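Local coordinates for protein acetyltransferase Atu2258 (Agrobacterium tumefaciens str. C58, PDB 2G3A) that transfers an acetyl group from acetyl coenzyme A to acceptor substrates, with a preference for glucosamine 6-phosphate or dopamine, at residues R50-T55 with A98-E103; G65-H70 with Q79-P84; F130-S135 with T146-R151. All blocks are in the same frame, centred on the assembly; numbering follows the deposited sequence.

Contact 1: residues R50-T55 with A98-E103; sequences RDLNIT and AMAEEE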
loop_
_atom_site.group_PDB
_atom_site.type_symbol
_atom_site.label_atom_id
_atom_site.label_comp_id
_atom_site.label_asym_id
_atom_site.label_seq_id
_atom_site.Cartn_x
_atom_site.Cartn_y
_atom_site.Cartn_z
ATOM N N ARG A 50 -12.596 -7.055 -1.828
ATOM C CA ARG A 50 -13.376 -6.899 -3.037
ATOM C C ARG A 50 -12.957 -5.625 -3.746
ATOM O O ARG A 50 -12.992 -4.538 -3.167
ATOM C CB ARG A 50 -14.861 -6.858 -2.686
ATOM C CG ARG A 50 -15.805 -6.799 -3.869
ATOM C CD ARG A 50 -17.235 -6.814 -3.357
ATOM N NE ARG A 50 -18.224 -6.584 -4.403
ATOM C CZ ARG A 50 -19.480 -6.209 -4.176
ATOM N NH1 ARG A 50 -19.913 -6.009 -2.938
ATOM N NH2 ARG A 50 -20.310 -6.037 -5.192
ATOM N N ASP A 51 -12.554 -5.757 -5.003
ATOM C CA ASP A 51 -12.095 -4.603 -5.771
ATOM C C ASP A 51 -13.178 -3.539 -5.898
ATOM O O ASP A 51 -14.374 -3.835 -5.853
ATOM C CB ASP A 51 -11.642 -5.044 -7.160
ATOM C CG ASP A 51 -10.442 -5.967 -7.106
ATOM O OD1 ASP A 51 -9.464 -5.636 -6.403
ATOM O OD2 ASP A 51 -10.482 -7.031 -7.753
ATOM N N LEU A 52 -12.738 -2.294 -6.046
ATOM C CA LEU A 52 -13.635 -1.176 -6.278
ATOM C C LEU A 52 -12.917 -0.191 -7.210
ATOM O O LEU A 52 -12.032 0.566 -6.782
ATOM C CB LEU A 52 -14.038 -0.506 -4.941
ATOM C CG LEU A 52 -15.252 0.439 -4.967
ATOM C CD1 LEU A 52 -15.718 0.792 -3.557
ATOM C CD2 LEU A 52 -14.977 1.723 -5.800
ATOM N N ASN A 53 -13.288 -0.220 -8.488
ATOM C CA ASN A 53 -12.692 0.668 -9.476
ATOM C C ASN A 53 -13.752 1.540 -10.142
ATOM O O ASN A 53 -14.911 1.139 -10.285
ATOM C CB ASN A 53 -11.971 -0.132 -10.562
ATOM C CG ASN A 53 -10.909 -1.068 -10.011
ATOM O OD1 ASN A 53 -10.197 -0.744 -9.056
ATOM N ND2 ASN A 53 -10.786 -2.235 -10.633
ATOM N N ILE A 54 -13.344 2.736 -10.545
ATOM C CA ILE A 54 -14.183 3.607 -11.335
ATOM C C ILE A 54 -13.310 4.071 -12.483
ATOM O O ILE A 54 -12.266 4.700 -12.270
ATOM C CB ILE A 54 -14.705 4.809 -10.543
ATOM C CG1 ILE A 54 -15.580 4.341 -9.381
ATOM C CG2 ILE A 54 -15.499 5.757 -11.461
ATOM C CD1 ILE A 54 -15.502 5.225 -8.181
ATOM N N THR A 55 -13.727 3.736 -13.699
ATOM C CA THR A 55 -13.017 4.191 -14.876
ATOM C C THR A 55 -13.765 5.347 -15.512
ATOM O O THR A 55 -14.994 5.355 -15.574
ATOM C CB THR A 55 -12.792 3.065 -15.909
ATOM O OG1 THR A 55 -14.000 2.314 -16.077
ATOM C CG2 THR A 55 -11.677 2.126 -15.444
ATOM N N ALA A 98 -16.646 10.448 -4.096
ATOM C CA ALA A 98 -18.060 10.315 -3.731
ATOM C C ALA A 98 -18.680 9.023 -4.274
ATOM O O ALA A 98 -19.456 8.349 -3.575
ATOM C CB ALA A 98 -18.852 11.553 -4.192
HETATM N N MSE A 99 -18.313 8.643 -5.495
HETATM C CA MSE A 99 -18.808 7.380 -6.061
HETATM C C MSE A 99 -18.264 6.162 -5.314
HETATM O O MSE A 99 -18.995 5.192 -5.062
HETATM C CB MSE A 99 -18.459 7.279 -7.538
HETATM C CG MSE A 99 -19.177 8.305 -8.398
HETATM SE SE MSE A 99 -18.687 8.081 -10.263
HETATM C CE MSE A 99 -19.242 6.203 -10.558
ATOM N N ALA A 100 -16.983 6.219 -4.954
ATOM C CA ALA A 100 -16.343 5.166 -4.151
ATOM C C ALA A 100 -16.961 5.073 -2.753
ATOM O O ALA A 100 -17.244 3.975 -2.269
ATOM C CB ALA A 100 -14.828 5.412 -4.061
ATOM N N GLU A 101 -17.167 6.216 -2.099
ATOM C CA GLU A 101 -17.760 6.209 -0.759
ATOM C C GLU A 101 -19.183 5.632 -0.777
ATOM O O GLU A 101 -19.550 4.816 0.084
ATOM C CB GLU A 101 -17.762 7.599 -0.142
ATOM C CG GLU A 101 -18.523 7.629 1.185
ATOM C CD GLU A 101 -18.259 8.877 1.997
ATOM O OE1 GLU A 101 -17.308 9.613 1.689
ATOM O OE2 GLU A 101 -18.999 9.114 2.970
ATOM N N GLU A 102 -19.975 6.068 -1.750
ATOM C CA GLU A 102 -21.324 5.538 -1.920
ATOM C C GLU A 102 -21.318 4.013 -2.017
ATOM O O GLU A 102 -22.127 3.347 -1.362
ATOM C CB GLU A 102 -22.020 6.177 -3.131
ATOM C CG GLU A 102 -23.447 5.698 -3.343
ATOM C CD GLU A 102 -24.140 6.386 -4.503
ATOM O OE1 GLU A 102 -23.648 7.443 -4.971
ATOM O OE2 GLU A 102 -25.188 5.870 -4.944
ATOM N N GLU A 103 -20.421 3.464 -2.837
ATOM C CA GLU A 103 -20.326 2.004 -3.028
ATOM C C GLU A 103 -19.827 1.315 -1.756
ATOM O O GLU A 103 -20.351 0.260 -1.362
ATOM C CB GLU A 103 -19.461 1.662 -4.256
ATOM C CG GLU A 103 -19.205 0.153 -4.531
ATOM C CD GLU A 103 -20.470 -0.704 -4.628
ATOM O OE1 GLU A 103 -21.563 -0.155 -4.871
ATOM O OE2 GLU A 103 -20.356 -1.940 -4.467
#
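Met99, a selenomethionine, meets Ile54 at two points. Its CB lies 3.7 Å from Ile54 CD1, while the chain, bent at its last torsion (chi3 58°), brings the methyl CE back to within 3.9 Å of Ile54 CG2, so backbone-near and terminal atoms hold the two branches of one isoleucine. Ala100, the residue closest to the strand by backbone, presents its small methyl between two larger side chains: CB is 4.1 Å from Leu52 CD2 and 4.2 Å from Ile54 CD1. Leu67 and Leu76 of the next strands close in on the same methyl. One helical turn on, Glu103 uses its aliphatic part first, CG lying 3.7 Å from Leu52 CD1 as the two side chains pass antiparallel. A bend at chi2 (54°) then carries OE2 over one face of the Arg50 guanidinium, the carboxylate and guanidinium planes nearly perpendicular. Glu103 OE2 stays 4.2 Å from Arg50 NH2 with no N-H aimed at it, so any attraction is probably one of charge alone; the firm salt bridges go to Arg107 for Glu103 and to Asp22 of the second subunit for Arg50. Arg50, Leu52 and Ile54, alternating along the strand, thus face the helix, whose segment runs roughly antiparallel at 149° and 9.2 Å between axes, the helix-on-sheet layering of the GNAT alpha/beta fold.

Contact 2: residues G65-H70 with Q79-P84; sequences GGLVGH and QLLFVP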
loop_
_atom_site.group_PDB
_atom_site.type_symbol
_atom_site.label_atom_id
_atom_site.label_comp_id
_atom_site.label_asym_id
_atom_site.label_seq_id
_atom_site.Cartn_x
_atom_site.Cartn_y
_atom_site.Cartn_z
ATOM N N GLY A 65 -8.746 7.823 -17.098
ATOM C CA GLY A 65 -8.469 8.127 -15.696
ATOM C C GLY A 65 -9.419 7.353 -14.796
ATOM O O GLY A 65 -10.103 6.430 -15.254
ATOM N N GLY A 66 -9.468 7.735 -13.525
ATOM C CA GLY A 66 -10.371 7.096 -12.576
ATOM C C GLY A 66 -9.766 6.807 -11.219
ATOM O O GLY A 66 -8.789 7.427 -10.822
ATOM N N LEU A 67 -10.361 5.835 -10.531
ATOM C CA LEU A 67 -10.001 5.473 -9.183
ATOM C C LEU A 67 -9.845 3.955 -9.108
ATOM O O LEU A 67 -10.657 3.199 -9.674
ATOM C CB LEU A 67 -11.067 5.999 -8.198
ATOM C CG LEU A 67 -10.932 5.727 -6.701
ATOM C CD1 LEU A 67 -11.670 6.801 -5.890
ATOM C CD2 LEU A 67 -11.388 4.302 -6.290
ATOM N N VAL A 68 -8.778 3.526 -8.441
ATOM C CA VAL A 68 -8.521 2.106 -8.173
ATOM C C VAL A 68 -8.455 1.912 -6.668
ATOM O O VAL A 68 -7.698 2.604 -5.974
ATOM C CB VAL A 68 -7.202 1.627 -8.834
ATOM C CG1 VAL A 68 -6.918 0.138 -8.509
ATOM C CG2 VAL A 68 -7.257 1.825 -10.346
ATOM N N GLY A 69 -9.257 0.994 -6.150
ATOM C CA GLY A 69 -9.191 0.686 -4.726
ATOM C C GLY A 69 -9.818 -0.633 -4.374
ATOM O O GLY A 69 -10.012 -1.487 -5.232
ATOM N N HIS A 70 -10.132 -0.813 -3.099
ATOM C CA HIS A 70 -10.811 -2.035 -2.665
ATOM C C HIS A 70 -11.380 -1.860 -1.270
ATOM O O HIS A 70 -10.952 -0.989 -0.519
ATOM C CB HIS A 70 -9.869 -3.249 -2.689
ATOM C CG HIS A 70 -8.762 -3.178 -1.682
ATOM N ND1 HIS A 70 -7.506 -2.705 -1.990
ATOM C CD2 HIS A 70 -8.720 -3.539 -0.378
ATOM C CE1 HIS A 70 -6.739 -2.766 -0.916
ATOM N NE2 HIS A 70 -7.453 -3.268 0.076
ATOM N N GLN A 79 -6.438 3.353 -3.671
ATOM C CA GLN A 79 -5.039 3.137 -4.042
ATOM C C GLN A 79 -4.519 4.133 -5.089
ATOM O O GLN A 79 -3.404 4.670 -4.956
ATOM C CB GLN A 79 -4.852 1.707 -4.574
ATOM C CG GLN A 79 -3.401 1.339 -4.871
ATOM C CD GLN A 79 -3.286 0.198 -5.874
ATOM O OE1 GLN A 79 -4.228 -0.584 -6.065
ATOM N NE2 GLN A 79 -2.131 0.098 -6.524
ATOM N N LEU A 80 -5.308 4.368 -6.135
ATOM C CA LEU A 80 -4.898 5.279 -7.195
ATOM C C LEU A 80 -6.064 6.156 -7.564
ATOM O O LEU A 80 -7.195 5.692 -7.583
ATOM C CB LEU A 80 -4.459 4.520 -8.457
ATOM C CG LEU A 80 -3.433 3.379 -8.410
ATOM C CD1 LEU A 80 -3.487 2.606 -9.723
ATOM C CD2 LEU A 80 -2.029 3.898 -8.175
ATOM N N LEU A 81 -5.772 7.411 -7.894
ATOM C CA LEU A 81 -6.769 8.319 -8.434
ATOM C C LEU A 81 -6.088 9.226 -9.418
ATOM O O LEU A 81 -5.129 9.921 -9.059
ATOM C CB LEU A 81 -7.410 9.150 -7.319
ATOM C CG LEU A 81 -8.725 9.886 -7.597
ATOM C CD1 LEU A 81 -9.441 10.206 -6.296
ATOM C CD2 LEU A 81 -8.538 11.171 -8.431
ATOM N N PHE A 82 -6.577 9.215 -10.663
ATOM C CA PHE A 82 -6.047 10.085 -11.698
ATOM C C PHE A 82 -7.157 10.803 -12.466
ATOM O O PHE A 82 -8.092 10.183 -12.989
ATOM C CB PHE A 82 -5.146 9.301 -12.668
ATOM C CG PHE A 82 -4.570 10.149 -13.774
ATOM C CD1 PHE A 82 -3.428 10.920 -13.556
ATOM C CD2 PHE A 82 -5.177 10.193 -15.025
ATOM C CE1 PHE A 82 -2.903 11.706 -14.554
ATOM C CE2 PHE A 82 -4.651 10.999 -16.052
ATOM C CZ PHE A 82 -3.516 11.750 -15.813
ATOM N N VAL A 83 -7.040 12.121 -12.536
ATOM C CA VAL A 83 -7.949 12.928 -13.331
ATOM C C VAL A 83 -7.199 13.439 -14.563
ATOM O O VAL A 83 -6.139 14.033 -14.425
ATOM C CB VAL A 83 -8.540 14.096 -12.491
ATOM C CG1 VAL A 83 -9.389 15.006 -13.356
ATOM C CG2 VAL A 83 -9.367 13.546 -11.321
ATOM N N PRO A 84 -7.738 13.188 -15.777
ATOM C CA PRO A 84 -7.098 13.676 -17.007
ATOM C C PRO A 84 -6.917 15.199 -17.010
ATOM O O PRO A 84 -7.746 15.931 -16.471
ATOM C CB PRO A 84 -8.077 13.252 -18.108
ATOM C CG PRO A 84 -8.868 12.151 -17.515
ATOM C CD PRO A 84 -8.978 12.445 -16.062
#
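Gly66 and Phe82 form a hydrogen-bonded pair in the antiparallel beta hairpin of strands 63-72 and 75-82, inside the GNAT sheet. Each donates to the other: Gly66 N to Phe82 O at 2.9 Å, and Phe82 N to Gly66 O. Val68 N gives a straight bond to Leu80 O (168°), but Val68 O receives two donors, Leu80 N at 3.0 Å and Gln79 N at 2.7 Å, both in its carbonyl plane, the latter more bent at 139°. Two residues facing one make this a classic beta bulge. Between these bonds, CA-H...O contacts run from Leu81 to Gly66 O and from Leu67 to Leu80 O.

Apolar contacts divide between the two faces. Val68 and Leu80 run alongside each other, with Val68 CG2 3.9 Å from Leu80 CD1; Glu29 and Arg33 of the second subunit pack on this face. Leu67 and Leu81 point to the other face and meet through their CD1 atoms at 4.1 Å, Leu81 also touching Ala93, Leu96 and Leu97 of helix 92-106. Leu81, Phe82 and Val83 probably line the CoA site, as in related acetyltransferases; the pairing continues as far as Phe82. With its CG anti to the backbone N (chi1 180°), Phe82 carries its ring to where the edge, at CD2, meets Gly65 CA at 3.9 Å, near the ring plane.

Contact 3: residues F130-S135 with T146-R151; sequences FTKIGS and TWLEKR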
loop_
_atom_site.group_PDB
_atom_site.type_symbol
_atom_site.label_atom_id
_atom_site.label_comp_id
_atom_site.label_asym_id
_atom_site.label_seq_id
_atom_site.Cartn_x
_atom_site.Cartn_y
_atom_site.Cartn_z
ATOM N N PHE A 130 -11.720 13.941 4.472
ATOM C CA PHE A 130 -10.676 13.118 5.123
ATOM C C PHE A 130 -9.912 13.916 6.157
ATOM O O PHE A 130 -9.781 15.131 6.039
ATOM C CB PHE A 130 -9.666 12.556 4.139
ATOM C CG PHE A 130 -10.198 11.463 3.257
ATOM C CD1 PHE A 130 -9.939 10.118 3.551
ATOM C CD2 PHE A 130 -10.897 11.773 2.104
ATOM C CE1 PHE A 130 -10.406 9.100 2.716
ATOM C CE2 PHE A 130 -11.349 10.761 1.254
ATOM C CZ PHE A 130 -11.107 9.422 1.571
ATOM N N THR A 131 -9.405 13.208 7.163
ATOM C CA THR A 131 -8.656 13.820 8.260
ATOM C C THR A 131 -7.355 13.052 8.448
ATOM O O THR A 131 -7.351 11.820 8.434
ATOM C CB THR A 131 -9.453 13.800 9.571
ATOM O OG1 THR A 131 -9.809 12.450 9.885
ATOM C CG2 THR A 131 -10.714 14.637 9.450
ATOM N N LYS A 132 -6.262 13.788 8.607
ATOM C CA LYS A 132 -4.931 13.216 8.645
ATOM C C LYS A 132 -4.780 12.299 9.836
ATOM O O LYS A 132 -5.245 12.601 10.932
ATOM C CB LYS A 132 -3.888 14.335 8.713
ATOM C CG LYS A 132 -3.977 15.300 7.540
ATOM C CD LYS A 132 -2.680 16.067 7.297
ATOM C CE LYS A 132 -2.719 17.460 7.903
ATOM N NZ LYS A 132 -1.859 18.399 7.118
ATOM N N ILE A 133 -4.121 11.173 9.620
ATOM C CA ILE A 133 -3.876 10.239 10.710
ATOM C C ILE A 133 -2.389 10.106 11.015
ATOM O O ILE A 133 -2.025 9.643 12.077
ATOM C CB ILE A 133 -4.573 8.860 10.502
ATOM C CG1 ILE A 133 -4.155 8.207 9.188
ATOM C CG2 ILE A 133 -6.102 9.027 10.600
ATOM C CD1 ILE A 133 -4.966 6.943 8.807
ATOM N N GLY A 134 -1.539 10.551 10.093
ATOM C CA GLY A 134 -0.088 10.547 10.324
ATOM C C GLY A 134 0.652 10.927 9.056
ATOM O O GLY A 134 0.042 11.043 7.986
ATOM N N SER A 135 1.971 11.093 9.171
ATOM C CA SER A 135 2.785 11.486 8.023
ATOM C C SER A 135 4.233 11.101 8.261
ATOM O O SER A 135 4.627 10.796 9.385
ATOM C CB SER A 135 2.659 12.999 7.755
ATOM O OG SER A 135 3.163 13.738 8.862
ATOM N N THR A 146 1.373 11.519 3.540
ATOM C CA THR A 146 0.335 11.741 4.560
ATOM C C THR A 146 -0.729 10.671 4.391
ATOM O O THR A 146 -1.106 10.352 3.252
ATOM C CB THR A 146 -0.316 13.150 4.434
ATOM O OG1 THR A 146 0.710 14.141 4.434
ATOM C CG2 THR A 146 -1.290 13.437 5.618
ATOM N N TRP A 147 -1.173 10.092 5.517
ATOM C CA TRP A 147 -2.282 9.137 5.527
ATOM C C TRP A 147 -3.463 9.844 6.124
ATOM O O TRP A 147 -3.333 10.641 7.086
ATOM C CB TRP A 147 -1.949 7.883 6.362
ATOM C CG TRP A 147 -0.948 6.947 5.682
ATOM C CD1 TRP A 147 -1.234 5.851 4.899
ATOM C CD2 TRP A 147 0.486 7.045 5.723
ATOM N NE1 TRP A 147 -0.058 5.276 4.452
ATOM C CE2 TRP A 147 1.005 5.991 4.948
ATOM C CE3 TRP A 147 1.383 7.935 6.342
ATOM C CZ2 TRP A 147 2.386 5.803 4.775
ATOM C CZ3 TRP A 147 2.742 7.747 6.168
ATOM C CH2 TRP A 147 3.228 6.674 5.400
ATOM N N LEU A 148 -4.633 9.564 5.559
ATOM C CA LEU A 148 -5.860 10.194 6.025
ATOM C C LEU A 148 -6.980 9.170 6.158
ATOM O O LEU A 148 -6.986 8.165 5.448
ATOM C CB LEU A 148 -6.304 11.316 5.043
ATOM C CG LEU A 148 -5.307 12.447 4.797
ATOM C CD1 LEU A 148 -4.513 12.185 3.532
ATOM C CD2 LEU A 148 -6.017 13.809 4.690
ATOM N N GLU A 149 -7.939 9.438 7.047
ATOM C CA GLU A 149 -9.146 8.601 7.140
ATOM C C GLU A 149 -10.440 9.427 6.986
ATOM O O GLU A 149 -10.464 10.645 7.217
ATOM C CB GLU A 149 -9.190 7.875 8.495
ATOM C CG GLU A 149 -9.503 8.844 9.656
ATOM C CD GLU A 149 -9.515 8.198 11.039
ATOM O OE1 GLU A 149 -9.408 6.959 11.132
ATOM O OE2 GLU A 149 -9.631 8.951 12.034
ATOM N N LYS A 150 -11.520 8.732 6.650
ATOM C CA LYS A 150 -12.865 9.304 6.663
ATOM C C LYS A 150 -13.816 8.238 7.187
ATOM O O LYS A 150 -14.055 7.210 6.545
ATOM C CB LYS A 150 -13.299 9.797 5.273
ATOM C CG LYS A 150 -14.644 10.566 5.272
ATOM C CD LYS A 150 -14.823 11.268 3.907
ATOM C CE LYS A 150 -16.032 12.182 3.877
ATOM N NZ LYS A 150 -17.313 11.437 3.860
ATOM N N ARG A 151 -14.349 8.491 8.371
ATOM C CA ARG A 151 -15.253 7.551 9.002
ATOM C C ARG A 151 -16.665 7.867 8.547
ATOM O O ARG A 151 -17.053 9.035 8.480
ATOM C CB ARG A 151 -15.115 7.620 10.526
ATOM C CG ARG A 151 -13.672 7.614 11.000
ATOM C CD ARG A 151 -13.542 7.553 12.517
ATOM N NE ARG A 151 -13.679 6.180 12.995
ATOM C CZ ARG A 151 -12.670 5.329 13.186
ATOM N NH1 ARG A 151 -11.399 5.686 12.973
ATOM N NH2 ARG A 151 -12.940 4.103 13.600
HETATM O O HOH W 1 -7.728 11.587 12.215
#
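The Phe130 ring carries Lys150 CB over one face, 4.0 Å from the centroid and 18° off the normal, a CH-pi contact displaced toward the rim. The indole of Trp147 meets its partner strand by an edge: Gly134 O lies in the ring plane, 3.8 Å from Trp147 CE3. Trp147 of the second subunit meets this ring too. Thr131 and Glu149 exchange two backbone hydrogen bonds; beyond them Ile133 N donates almost straight (176°) to Trp147 O, and Trp147 N to Gly134 O. Ile133 and Gly134 both facing Trp147 make a classic beta bulge. Ile133 takes the cramped rotamer with CG1 between backbone N and carbonyl carbon (chi1 57°), which sets CG1 3.6 Å from Trp147 CB while CG2 lies 3.5 Å from Glu149 CG. On the face that holds Leu148 and Thr146, Lys132 runs alongside Leu148, and its CD is tight against Thr146 CG2 at 3.4 Å. A water joins both strands, donating to Lys132 O and, at 3.3 Å, to Glu149 OE2. Glu149 OE1 forms a salt bridge with Arg151 NH1, and Lys150 NZ one with Glu101 of helix 92-106. The Glu149 carboxylate, drawn to a guanidinium and a water yet lying against Ile133, is therefore probably kept charged and limited in its rotation, while the hairpin itself is held by backbone bonds and aliphatic contacts.

In the fold
All three contacts belong to one mixed sheet. Contact 2 is the buried one, pairing inner strands; contacts 1 and 3 are partly buried and involve the chain's two outermost strands, though at contact 1 the sheet runs on into the second subunit. Strand 50-57 of contact 1 bonds directly to strand 63-72 of contact 2, Ile54 O to Leu67 N and Leu52 O to Gly69 N, while the Glu101-Lys150 salt bridge ties contact 1 to contact 3. Contacts 2 and 3 do not touch. Both are bulged hairpins held by backbone hydrogen bonds, whereas contact 1 has none across it and is made by side chains packing on the helix. Charged groups gather in contacts 1 and 3.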